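Local coordinates for protein heme oxygenase 1 (Synechocystis sp., PDB 1WE1) that opens the heme ring oxidatively, releasing biliverdin, carbon monoxide and iron, probably as a key step toward the chromophores of the photosynthetic antennae, at residues S7-G12 / E186-E191; I69-L74 / K165-T170. All blocks are in the same frame, centred on the assembly; numbering follows the deposited sequence.

Contact 1 (S7-G12 / E186-E191); sequences SQLREG and ERIVDE. With HEM (protoporphyrin IX containing Fe), chain H.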
loop_
_atom_site.group_PDB
_atom_site.type_symbol
_atom_site.label_atom_id
_atom_site.label_comp_id
_atom_site.label_asym_id
_atom_site.label_seq_id
_atom_site.Cartn_x
_atom_site.Cartn_y
_atom_site.Cartn_z
ATOM N N SER A 7 6.887 -18.138 0.131
ATOM C CA SER A 7 8.264 -17.981 -0.322
ATOM C C SER A 7 8.330 -17.665 -1.808
ATOM O O SER A 7 9.279 -17.033 -2.279
ATOM C CB SER A 7 9.063 -19.248 -0.017
ATOM O OG SER A 7 9.168 -19.426 1.387
ATOM N N GLN A 8 7.319 -18.111 -2.543
ATOM C CA GLN A 8 7.266 -17.855 -3.969
ATOM C C GLN A 8 6.983 -16.372 -4.219
ATOM O O GLN A 8 7.564 -15.767 -5.113
ATOM C CB GLN A 8 6.208 -18.752 -4.620
ATOM C CG GLN A 8 6.593 -20.233 -4.569
ATOM C CD GLN A 8 5.651 -21.121 -5.360
ATOM O OE1 GLN A 8 5.431 -20.906 -6.555
ATOM N NE2 GLN A 8 5.090 -22.131 -4.697
ATOM N N LEU A 9 6.102 -15.780 -3.421
ATOM C CA LEU A 9 5.811 -14.358 -3.578
ATOM C C LEU A 9 7.038 -13.564 -3.154
ATOM O O LEU A 9 7.470 -12.664 -3.864
ATOM C CB LEU A 9 4.603 -13.946 -2.730
ATOM C CG LEU A 9 3.264 -14.228 -3.415
ATOM C CD1 LEU A 9 2.135 -14.085 -2.430
ATOM C CD2 LEU A 9 3.086 -13.295 -4.589
ATOM N N ARG A 10 7.617 -13.925 -2.013
ATOM C CA ARG A 10 8.790 -13.217 -1.527
ATOM C C ARG A 10 9.951 -13.246 -2.514
ATOM O O ARG A 10 10.533 -12.212 -2.825
ATOM C CB ARG A 10 9.249 -13.772 -0.173
ATOM C CG ARG A 10 10.465 -13.027 0.396
ATOM C CD ARG A 10 10.852 -13.499 1.788
ATOM N NE ARG A 10 12.139 -12.944 2.212
ATOM C CZ ARG A 10 12.334 -11.684 2.597
ATOM N NH1 ARG A 10 11.323 -10.825 2.624
ATOM N NH2 ARG A 10 13.546 -11.277 2.962
ATOM N N GLU A 11 10.305 -14.419 -3.008
ATOM C CA GLU A 11 11.407 -14.478 -3.951
ATOM C C GLU A 11 10.976 -13.883 -5.277
ATOM O O GLU A 11 11.755 -13.205 -5.941
ATOM C CB GLU A 11 11.874 -15.925 -4.148
ATOM C CG GLU A 11 12.497 -16.545 -2.903
ATOM C CD GLU A 11 13.753 -15.807 -2.440
ATOM O OE1 GLU A 11 14.684 -15.636 -3.261
ATOM O OE2 GLU A 11 13.811 -15.406 -1.253
ATOM N N GLY A 12 9.721 -14.122 -5.644
ATOM C CA GLY A 12 9.188 -13.634 -6.908
ATOM C C GLY A 12 9.036 -12.133 -7.109
ATOM O O GLY A 12 8.965 -11.671 -8.249
ATOM N N GLU A 186 1.183 -19.394 -9.461
ATOM C CA GLU A 186 2.091 -18.638 -10.296
ATOM C C GLU A 186 1.392 -17.438 -10.929
ATOM O O GLU A 186 2.038 -16.451 -11.267
ATOM C CB GLU A 186 2.715 -19.557 -11.352
ATOM C CG GLU A 186 3.723 -20.540 -10.740
ATOM C CD GLU A 186 4.423 -21.434 -11.762
ATOM O OE1 GLU A 186 5.420 -22.091 -11.382
ATOM O OE2 GLU A 186 3.982 -21.492 -12.931
ATOM N N ARG A 187 0.072 -17.523 -11.080
ATOM C CA ARG A 187 -0.705 -16.417 -11.644
ATOM C C ARG A 187 -0.807 -15.313 -10.586
ATOM O O ARG A 187 -0.988 -14.135 -10.904
ATOM C CB ARG A 187 -2.122 -16.876 -12.021
ATOM C CG ARG A 187 -2.246 -17.606 -13.348
ATOM C CD ARG A 187 -3.716 -17.750 -13.752
ATOM N NE ARG A 187 -4.490 -18.468 -12.737
ATOM C CZ ARG A 187 -5.528 -17.961 -12.072
ATOM N NH1 ARG A 187 -5.942 -16.716 -12.308
ATOM N NH2 ARG A 187 -6.144 -18.703 -11.154
ATOM N N ILE A 188 -0.705 -15.738 -9.330
ATOM C CA ILE A 188 -0.765 -14.871 -8.168
ATOM C C ILE A 188 0.544 -14.097 -8.085
ATOM O O ILE A 188 0.550 -12.881 -7.869
ATOM C CB ILE A 188 -0.962 -15.705 -6.875
ATOM C CG1 ILE A 188 -2.337 -16.385 -6.914
ATOM C CG2 ILE A 188 -0.794 -14.822 -5.634
ATOM C CD1 ILE A 188 -2.719 -17.098 -5.648
ATOM N N VAL A 189 1.655 -14.807 -8.253
ATOM C CA VAL A 189 2.948 -14.160 -8.221
ATOM C C VAL A 189 3.005 -13.111 -9.333
ATOM O O VAL A 189 3.420 -11.966 -9.112
ATOM C CB VAL A 189 4.078 -15.180 -8.400
ATOM C CG1 VAL A 189 5.418 -14.472 -8.551
ATOM C CG2 VAL A 189 4.117 -16.096 -7.196
ATOM N N ASP A 190 2.571 -13.478 -10.527
ATOM C CA ASP A 190 2.597 -12.511 -11.613
ATOM C C ASP A 190 1.732 -11.293 -11.297
ATOM O O ASP A 190 2.113 -10.170 -11.599
ATOM C CB ASP A 190 2.160 -13.167 -12.918
ATOM C CG ASP A 190 3.253 -14.038 -13.515
ATOM O OD1 ASP A 190 2.961 -14.788 -14.476
ATOM O OD2 ASP A 190 4.407 -13.965 -13.019
ATOM N N GLU A 191 0.578 -11.517 -10.675
ATOM C CA GLU A 191 -0.318 -10.421 -10.322
ATOM C C GLU A 191 0.349 -9.489 -9.297
ATOM O O GLU A 191 0.159 -8.272 -9.331
ATOM C CB GLU A 191 -1.632 -10.979 -9.761
ATOM C CG GLU A 191 -2.700 -9.922 -9.473
ATOM C CD GLU A 191 -3.211 -9.227 -10.722
ATOM O OE1 GLU A 191 -4.038 -8.305 -10.599
ATOM O OE2 GLU A 191 -2.792 -9.599 -11.828
HETATM C CHA HEM H . 9.065 -6.026 2.576
HETATM C CHB HEM H . 5.686 -4.229 -0.383
HETATM C CHC HEM H . 8.479 -0.295 -0.909
HETATM C CHD HEM H . 10.819 -1.518 3.097
HETATM C C1A HEM H . 7.949 -5.975 1.712
HETATM C C2A HEM H . 7.041 -7.069 1.404
HETATM C C3A HEM H . 6.115 -6.574 0.529
HETATM C C4A HEM H . 6.429 -5.147 0.363
HETATM C CMA HEM H . 4.976 -7.286 -0.137
HETATM C CAA HEM H . 7.091 -8.466 2.002
HETATM C CBA HEM H . 8.184 -9.400 1.427
HETATM C CGA HEM H . 8.197 -10.703 1.984
HETATM O O1A HEM H . 7.653 -11.630 1.265
HETATM O O2A HEM H . 8.687 -10.970 3.100
HETATM C C1B HEM H . 6.170 -2.988 -0.830
HETATM C C2B HEM H . 5.545 -2.178 -1.874
HETATM C C3B HEM H . 6.296 -1.043 -1.982
HETATM C C4B HEM H . 7.418 -1.207 -1.060
HETATM C CMB HEM H . 4.296 -2.568 -2.624
HETATM C CAB HEM H . 6.044 0.196 -2.819
HETATM C CBB HEM H . 6.087 -0.047 -4.351
HETATM C C1C HEM H . 9.310 -0.226 0.181
HETATM C C2C HEM H . 10.145 0.909 0.546
HETATM C C3C HEM H . 10.955 0.454 1.523
HETATM C C4C HEM H . 10.426 -0.816 1.965
HETATM C CMC HEM H . 10.060 2.286 -0.085
HETATM C CAC HEM H . 12.219 1.126 2.064
HETATM C CBC HEM H . 11.884 2.060 3.261
HETATM C C1D HEM H . 10.540 -2.884 3.345
HETATM C C2D HEM H . 11.151 -3.665 4.418
HETATM C C3D HEM H . 10.627 -4.912 4.302
HETATM C C4D HEM H . 9.737 -4.906 3.115
HETATM C CMD HEM H . 12.149 -3.098 5.377
HETATM C CAD HEM H . 10.845 -6.140 5.153
HETATM C CBD HEM H . 11.961 -7.106 4.551
HETATM C CGD HEM H . 11.982 -8.379 5.170
HETATM O O1D HEM H . 10.880 -8.991 5.435
HETATM O O2D HEM H . 13.082 -8.930 5.463
HETATM N NA HEM H . 7.575 -4.826 1.057
HETATM N NB HEM H . 7.303 -2.383 -0.335
HETATM N NC HEM H . 9.465 -1.277 1.103
HETATM N ND HEM H . 9.655 -3.659 2.599
HETATM FE FE HEM H . 8.511 -3.053 1.105
HETATM O O HOH W 1 7.288 -2.532 2.319
#
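Leu-9 and Val-189 make the centre of an apolar helix-helix contact that sets the N-terminal helix 5-12 against the long helix 182-205. The two short segments run roughly the same way, with axes 9.6 Å apart at a crossing angle of -36°, and their backbones come nearest at Leu-9 and Val-189. Methyl CD2 of Leu-9 rests 3.7 Å from Val-189 CA, while the two side chains pass alongside each other, pointing in opposite senses, with Leu-9 CD2 4.0 Å from Val-189 CG2. Ile-188 adds a looser apolar touch, its CG2 lying 4.3 Å from Leu-9 CD2. With CG1 anti to the backbone N, Val-189 divides its branches: CG1 meets Gly-12 CA at 4.2 Å, and CG2 faces the backbone carbonyl oxygen Gln-8 O. Gly-12 has no side chain, and CG1 meets its CA directly.

Within the all-helical heme oxygenase fold, the helix packed here also carries a heme-binding residue. Arg-10, on another side of helix 5-12, has CG anti to its own N (chi1 -178°) and stays extended as far as NE, carrying the guanidinium to the propionates. Its NH1 donates to heme O2A at 2.7 Å, a bent bond of 135°, with that carboxylate at the guanidinium edge; NH2 reaches the second propionate at O2D only weakly, at 3.5 Å. Leu-9 also touches Tyr-125 of helix 120-146, another heme-binding residue, and the Gly-12 carbonyl accepts a hydrogen bond from Asn-193 farther along helix 182-205.

Contact 2 (I69-L74 / K165-T170); sequences IYFPEL and KAFKNT. With PO4 (phosphate ion), chain E.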
loop_
_atom_site.group_PDB
_atom_site.type_symbol
_atom_site.label_atom_id
_atom_site.label_comp_id
_atom_site.label_asym_id
_atom_site.label_seq_id
_atom_site.Cartn_x
_atom_site.Cartn_y
_atom_site.Cartn_z
ATOM N N ILE A 69 -6.968 -15.702 4.132
ATOM C CA ILE A 69 -6.178 -14.491 4.311
ATOM C C ILE A 69 -7.070 -13.304 4.672
ATOM O O ILE A 69 -6.725 -12.144 4.433
ATOM C CB ILE A 69 -5.367 -14.168 3.043
ATOM C CG1 ILE A 69 -6.302 -13.877 1.872
ATOM C CG2 ILE A 69 -4.480 -15.344 2.699
ATOM C CD1 ILE A 69 -5.583 -13.392 0.619
ATOM N N TYR A 70 -8.222 -13.608 5.254
ATOM C CA TYR A 70 -9.160 -12.577 5.651
ATOM C C TYR A 70 -8.922 -12.173 7.102
ATOM O O TYR A 70 -9.444 -12.799 8.027
ATOM C CB TYR A 70 -10.596 -13.072 5.478
ATOM C CG TYR A 70 -11.630 -12.050 5.886
ATOM C CD1 TYR A 70 -11.848 -10.903 5.116
ATOM C CD2 TYR A 70 -12.367 -12.208 7.061
ATOM C CE1 TYR A 70 -12.778 -9.934 5.511
ATOM C CE2 TYR A 70 -13.295 -11.247 7.464
ATOM C CZ TYR A 70 -13.494 -10.114 6.686
ATOM O OH TYR A 70 -14.395 -9.160 7.093
ATOM N N PHE A 71 -8.129 -11.121 7.286
ATOM C CA PHE A 71 -7.791 -10.597 8.603
ATOM C C PHE A 71 -8.212 -9.133 8.703
ATOM O O PHE A 71 -7.394 -8.233 8.517
ATOM C CB PHE A 71 -6.283 -10.691 8.834
ATOM C CG PHE A 71 -5.740 -12.085 8.767
ATOM C CD1 PHE A 71 -5.919 -12.968 9.828
ATOM C CD2 PHE A 71 -5.028 -12.513 7.649
ATOM C CE1 PHE A 71 -5.393 -14.260 9.777
ATOM C CE2 PHE A 71 -4.498 -13.800 7.588
ATOM C CZ PHE A 71 -4.678 -14.675 8.652
ATOM N N PRO A 72 -9.494 -8.879 9.008
ATOM C CA PRO A 72 -10.015 -7.511 9.132
ATOM C C PRO A 72 -9.188 -6.633 10.072
ATOM O O PRO A 72 -9.433 -5.433 10.197
ATOM C CB PRO A 72 -11.446 -7.730 9.631
ATOM C CG PRO A 72 -11.363 -9.044 10.367
ATOM C CD PRO A 72 -10.498 -9.866 9.447
ATOM N N GLU A 73 -8.207 -7.243 10.727
ATOM C CA GLU A 73 -7.332 -6.520 11.636
ATOM C C GLU A 73 -6.320 -5.725 10.823
ATOM O O GLU A 73 -5.639 -4.849 11.351
ATOM C CB GLU A 73 -6.590 -7.497 12.553
ATOM C CG GLU A 73 -7.508 -8.481 13.253
ATOM C CD GLU A 73 -7.668 -9.785 12.490
ATOM O OE1 GLU A 73 -6.731 -10.609 12.539
ATOM O OE2 GLU A 73 -8.722 -9.987 11.844
ATOM N N LEU A 74 -6.217 -6.047 9.536
ATOM C CA LEU A 74 -5.290 -5.363 8.652
ATOM C C LEU A 74 -5.907 -4.107 8.044
ATOM O O LEU A 74 -5.188 -3.155 7.740
ATOM C CB LEU A 74 -4.829 -6.298 7.527
ATOM C CG LEU A 74 -3.965 -7.488 7.955
ATOM C CD1 LEU A 74 -3.669 -8.386 6.741
ATOM C CD2 LEU A 74 -2.678 -6.986 8.593
ATOM N N LYS A 165 5.019 -9.213 14.657
ATOM C CA LYS A 165 5.923 -10.220 14.114
ATOM C C LYS A 165 5.205 -11.561 14.153
ATOM O O LYS A 165 5.362 -12.393 13.258
ATOM C CB LYS A 165 7.206 -10.300 14.945
ATOM C CG LYS A 165 8.256 -9.251 14.602
ATOM C CD LYS A 165 9.007 -9.612 13.320
ATOM C CE LYS A 165 10.123 -8.621 13.038
ATOM N NZ LYS A 165 10.965 -9.038 11.892
ATOM N N ALA A 166 4.410 -11.761 15.200
ATOM C CA ALA A 166 3.651 -12.993 15.359
ATOM C C ALA A 166 2.504 -13.012 14.361
ATOM O O ALA A 166 2.041 -14.083 13.964
ATOM C CB ALA A 166 3.112 -13.108 16.784
ATOM N N PHE A 167 2.031 -11.832 13.964
ATOM C CA PHE A 167 0.950 -11.779 12.995
ATOM C C PHE A 167 1.532 -12.034 11.621
ATOM O O PHE A 167 0.917 -12.693 10.786
ATOM C CB PHE A 167 0.249 -10.424 12.975
ATOM C CG PHE A 167 -0.903 -10.370 11.999
ATOM C CD1 PHE A 167 -2.193 -10.706 12.400
ATOM C CD2 PHE A 167 -0.683 -10.080 10.654
ATOM C CE1 PHE A 167 -3.244 -10.762 11.477
ATOM C CE2 PHE A 167 -1.727 -10.135 9.729
ATOM C CZ PHE A 167 -3.009 -10.478 10.144
ATOM N N LYS A 168 2.726 -11.505 11.387
ATOM C CA LYS A 168 3.379 -11.675 10.101
ATOM C C LYS A 168 3.590 -13.164 9.803
ATOM O O LYS A 168 3.660 -13.570 8.648
ATOM C CB LYS A 168 4.709 -10.907 10.084
ATOM C CG LYS A 168 5.271 -10.644 8.691
ATOM C CD LYS A 168 6.567 -9.820 8.736
ATOM C CE LYS A 168 7.272 -9.825 7.374
ATOM N NZ LYS A 168 8.598 -9.126 7.363
ATOM N N ASN A 169 3.679 -13.985 10.846
ATOM C CA ASN A 169 3.855 -15.424 10.644
ATOM C C ASN A 169 2.515 -16.084 10.362
ATOM O O ASN A 169 2.378 -16.844 9.403
ATOM C CB ASN A 169 4.506 -16.075 11.863
ATOM C CG ASN A 169 5.992 -15.784 11.950
ATOM O OD1 ASN A 169 6.716 -15.891 10.954
ATOM N ND2 ASN A 169 6.461 -15.426 13.145
ATOM N N THR A 170 1.526 -15.798 11.199
ATOM C CA THR A 170 0.204 -16.353 10.988
ATOM C C THR A 170 -0.177 -16.077 9.533
ATOM O O THR A 170 -0.715 -16.950 8.844
ATOM C CB THR A 170 -0.840 -15.683 11.905
ATOM O OG1 THR A 170 -0.507 -15.936 13.278
ATOM C CG2 THR A 170 -2.245 -16.213 11.600
HETATM P P PO4 E . 10.710 -11.964 9.964
HETATM O O1 PO4 E . 11.361 -13.297 9.833
HETATM O O2 PO4 E . 9.601 -12.050 10.950
HETATM O O3 PO4 E . 10.167 -11.545 8.644
HETATM O O4 PO4 E . 11.712 -10.969 10.429
#
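Phe-71 and Phe-167 form a T-shaped aromatic pair that joins the loop between helices 36-59 and 77-88 to helix 164-176. Their centroids lie 5.0 Å apart and the planes meet at 77°, with the edge of Phe-167 directed at the face of Phe-71. The leading atom is Phe-167 CZ, which stands over that face 3.5 Å from Phe-71 CG. Phe-167 has CG anti to its backbone N (chi1 -178°), and this torsion carries the ring across from the helix to the loop. Phe-71 offers its ring face to the incoming edge.

Two more loop residues touch the Phe-167 ring. Leu-74 approaches obliquely, its methyl CD2 3.5 Å from Phe-167 CE2. The Glu-73 chain bends at chi2 and brings OE1 near the ring plane, 3.6 Å from Phe-167 CE1, with carboxylate and ring planes 79° apart. A type I turn from Phe-71 to Leu-74, with Leu-74 N donating to Phe-71 O at 2.7 Å, spans the three residues that meet this ring. Farther along the helix, Thr-170 CG2 lies 4.1 Å from Phe-71 CZ, while its OG1 donates back to Ala-166 O, which Thr-170 N reaches from the opposite face of the carbonyl plane.

On another side of the helix, Lys-168 extends to a heme propionate and, with Lys-165, also holds a phosphate probably taken from the crystallisation liquor. The join to the loop is therefore aromatic and apolar, and Glu-73 OE1 at the positively polarised ring edge probably adds a modest electrostatic attraction.

Contact 1 is partly buried helix-on-helix packing, whereas contact 2 lies at the surface, where a loop meets a helix. They share no element, but helices 164-176 and 182-205 follow each other in the chain, and both contacts lean on helix 120-146, through Tyr-125 in contact 1 and through Tyr-128 and Leu-132 in contact 2. Their centres are 19 Å apart and their nearest atoms about 6 Å. The areas buried are similar, 224 and 216 Å², yet aliphatic methyls do the work in contact 1 and aromatic rings in contact 2. Each supplies one basic residue to the heme propionates, Arg-10 and Lys-168.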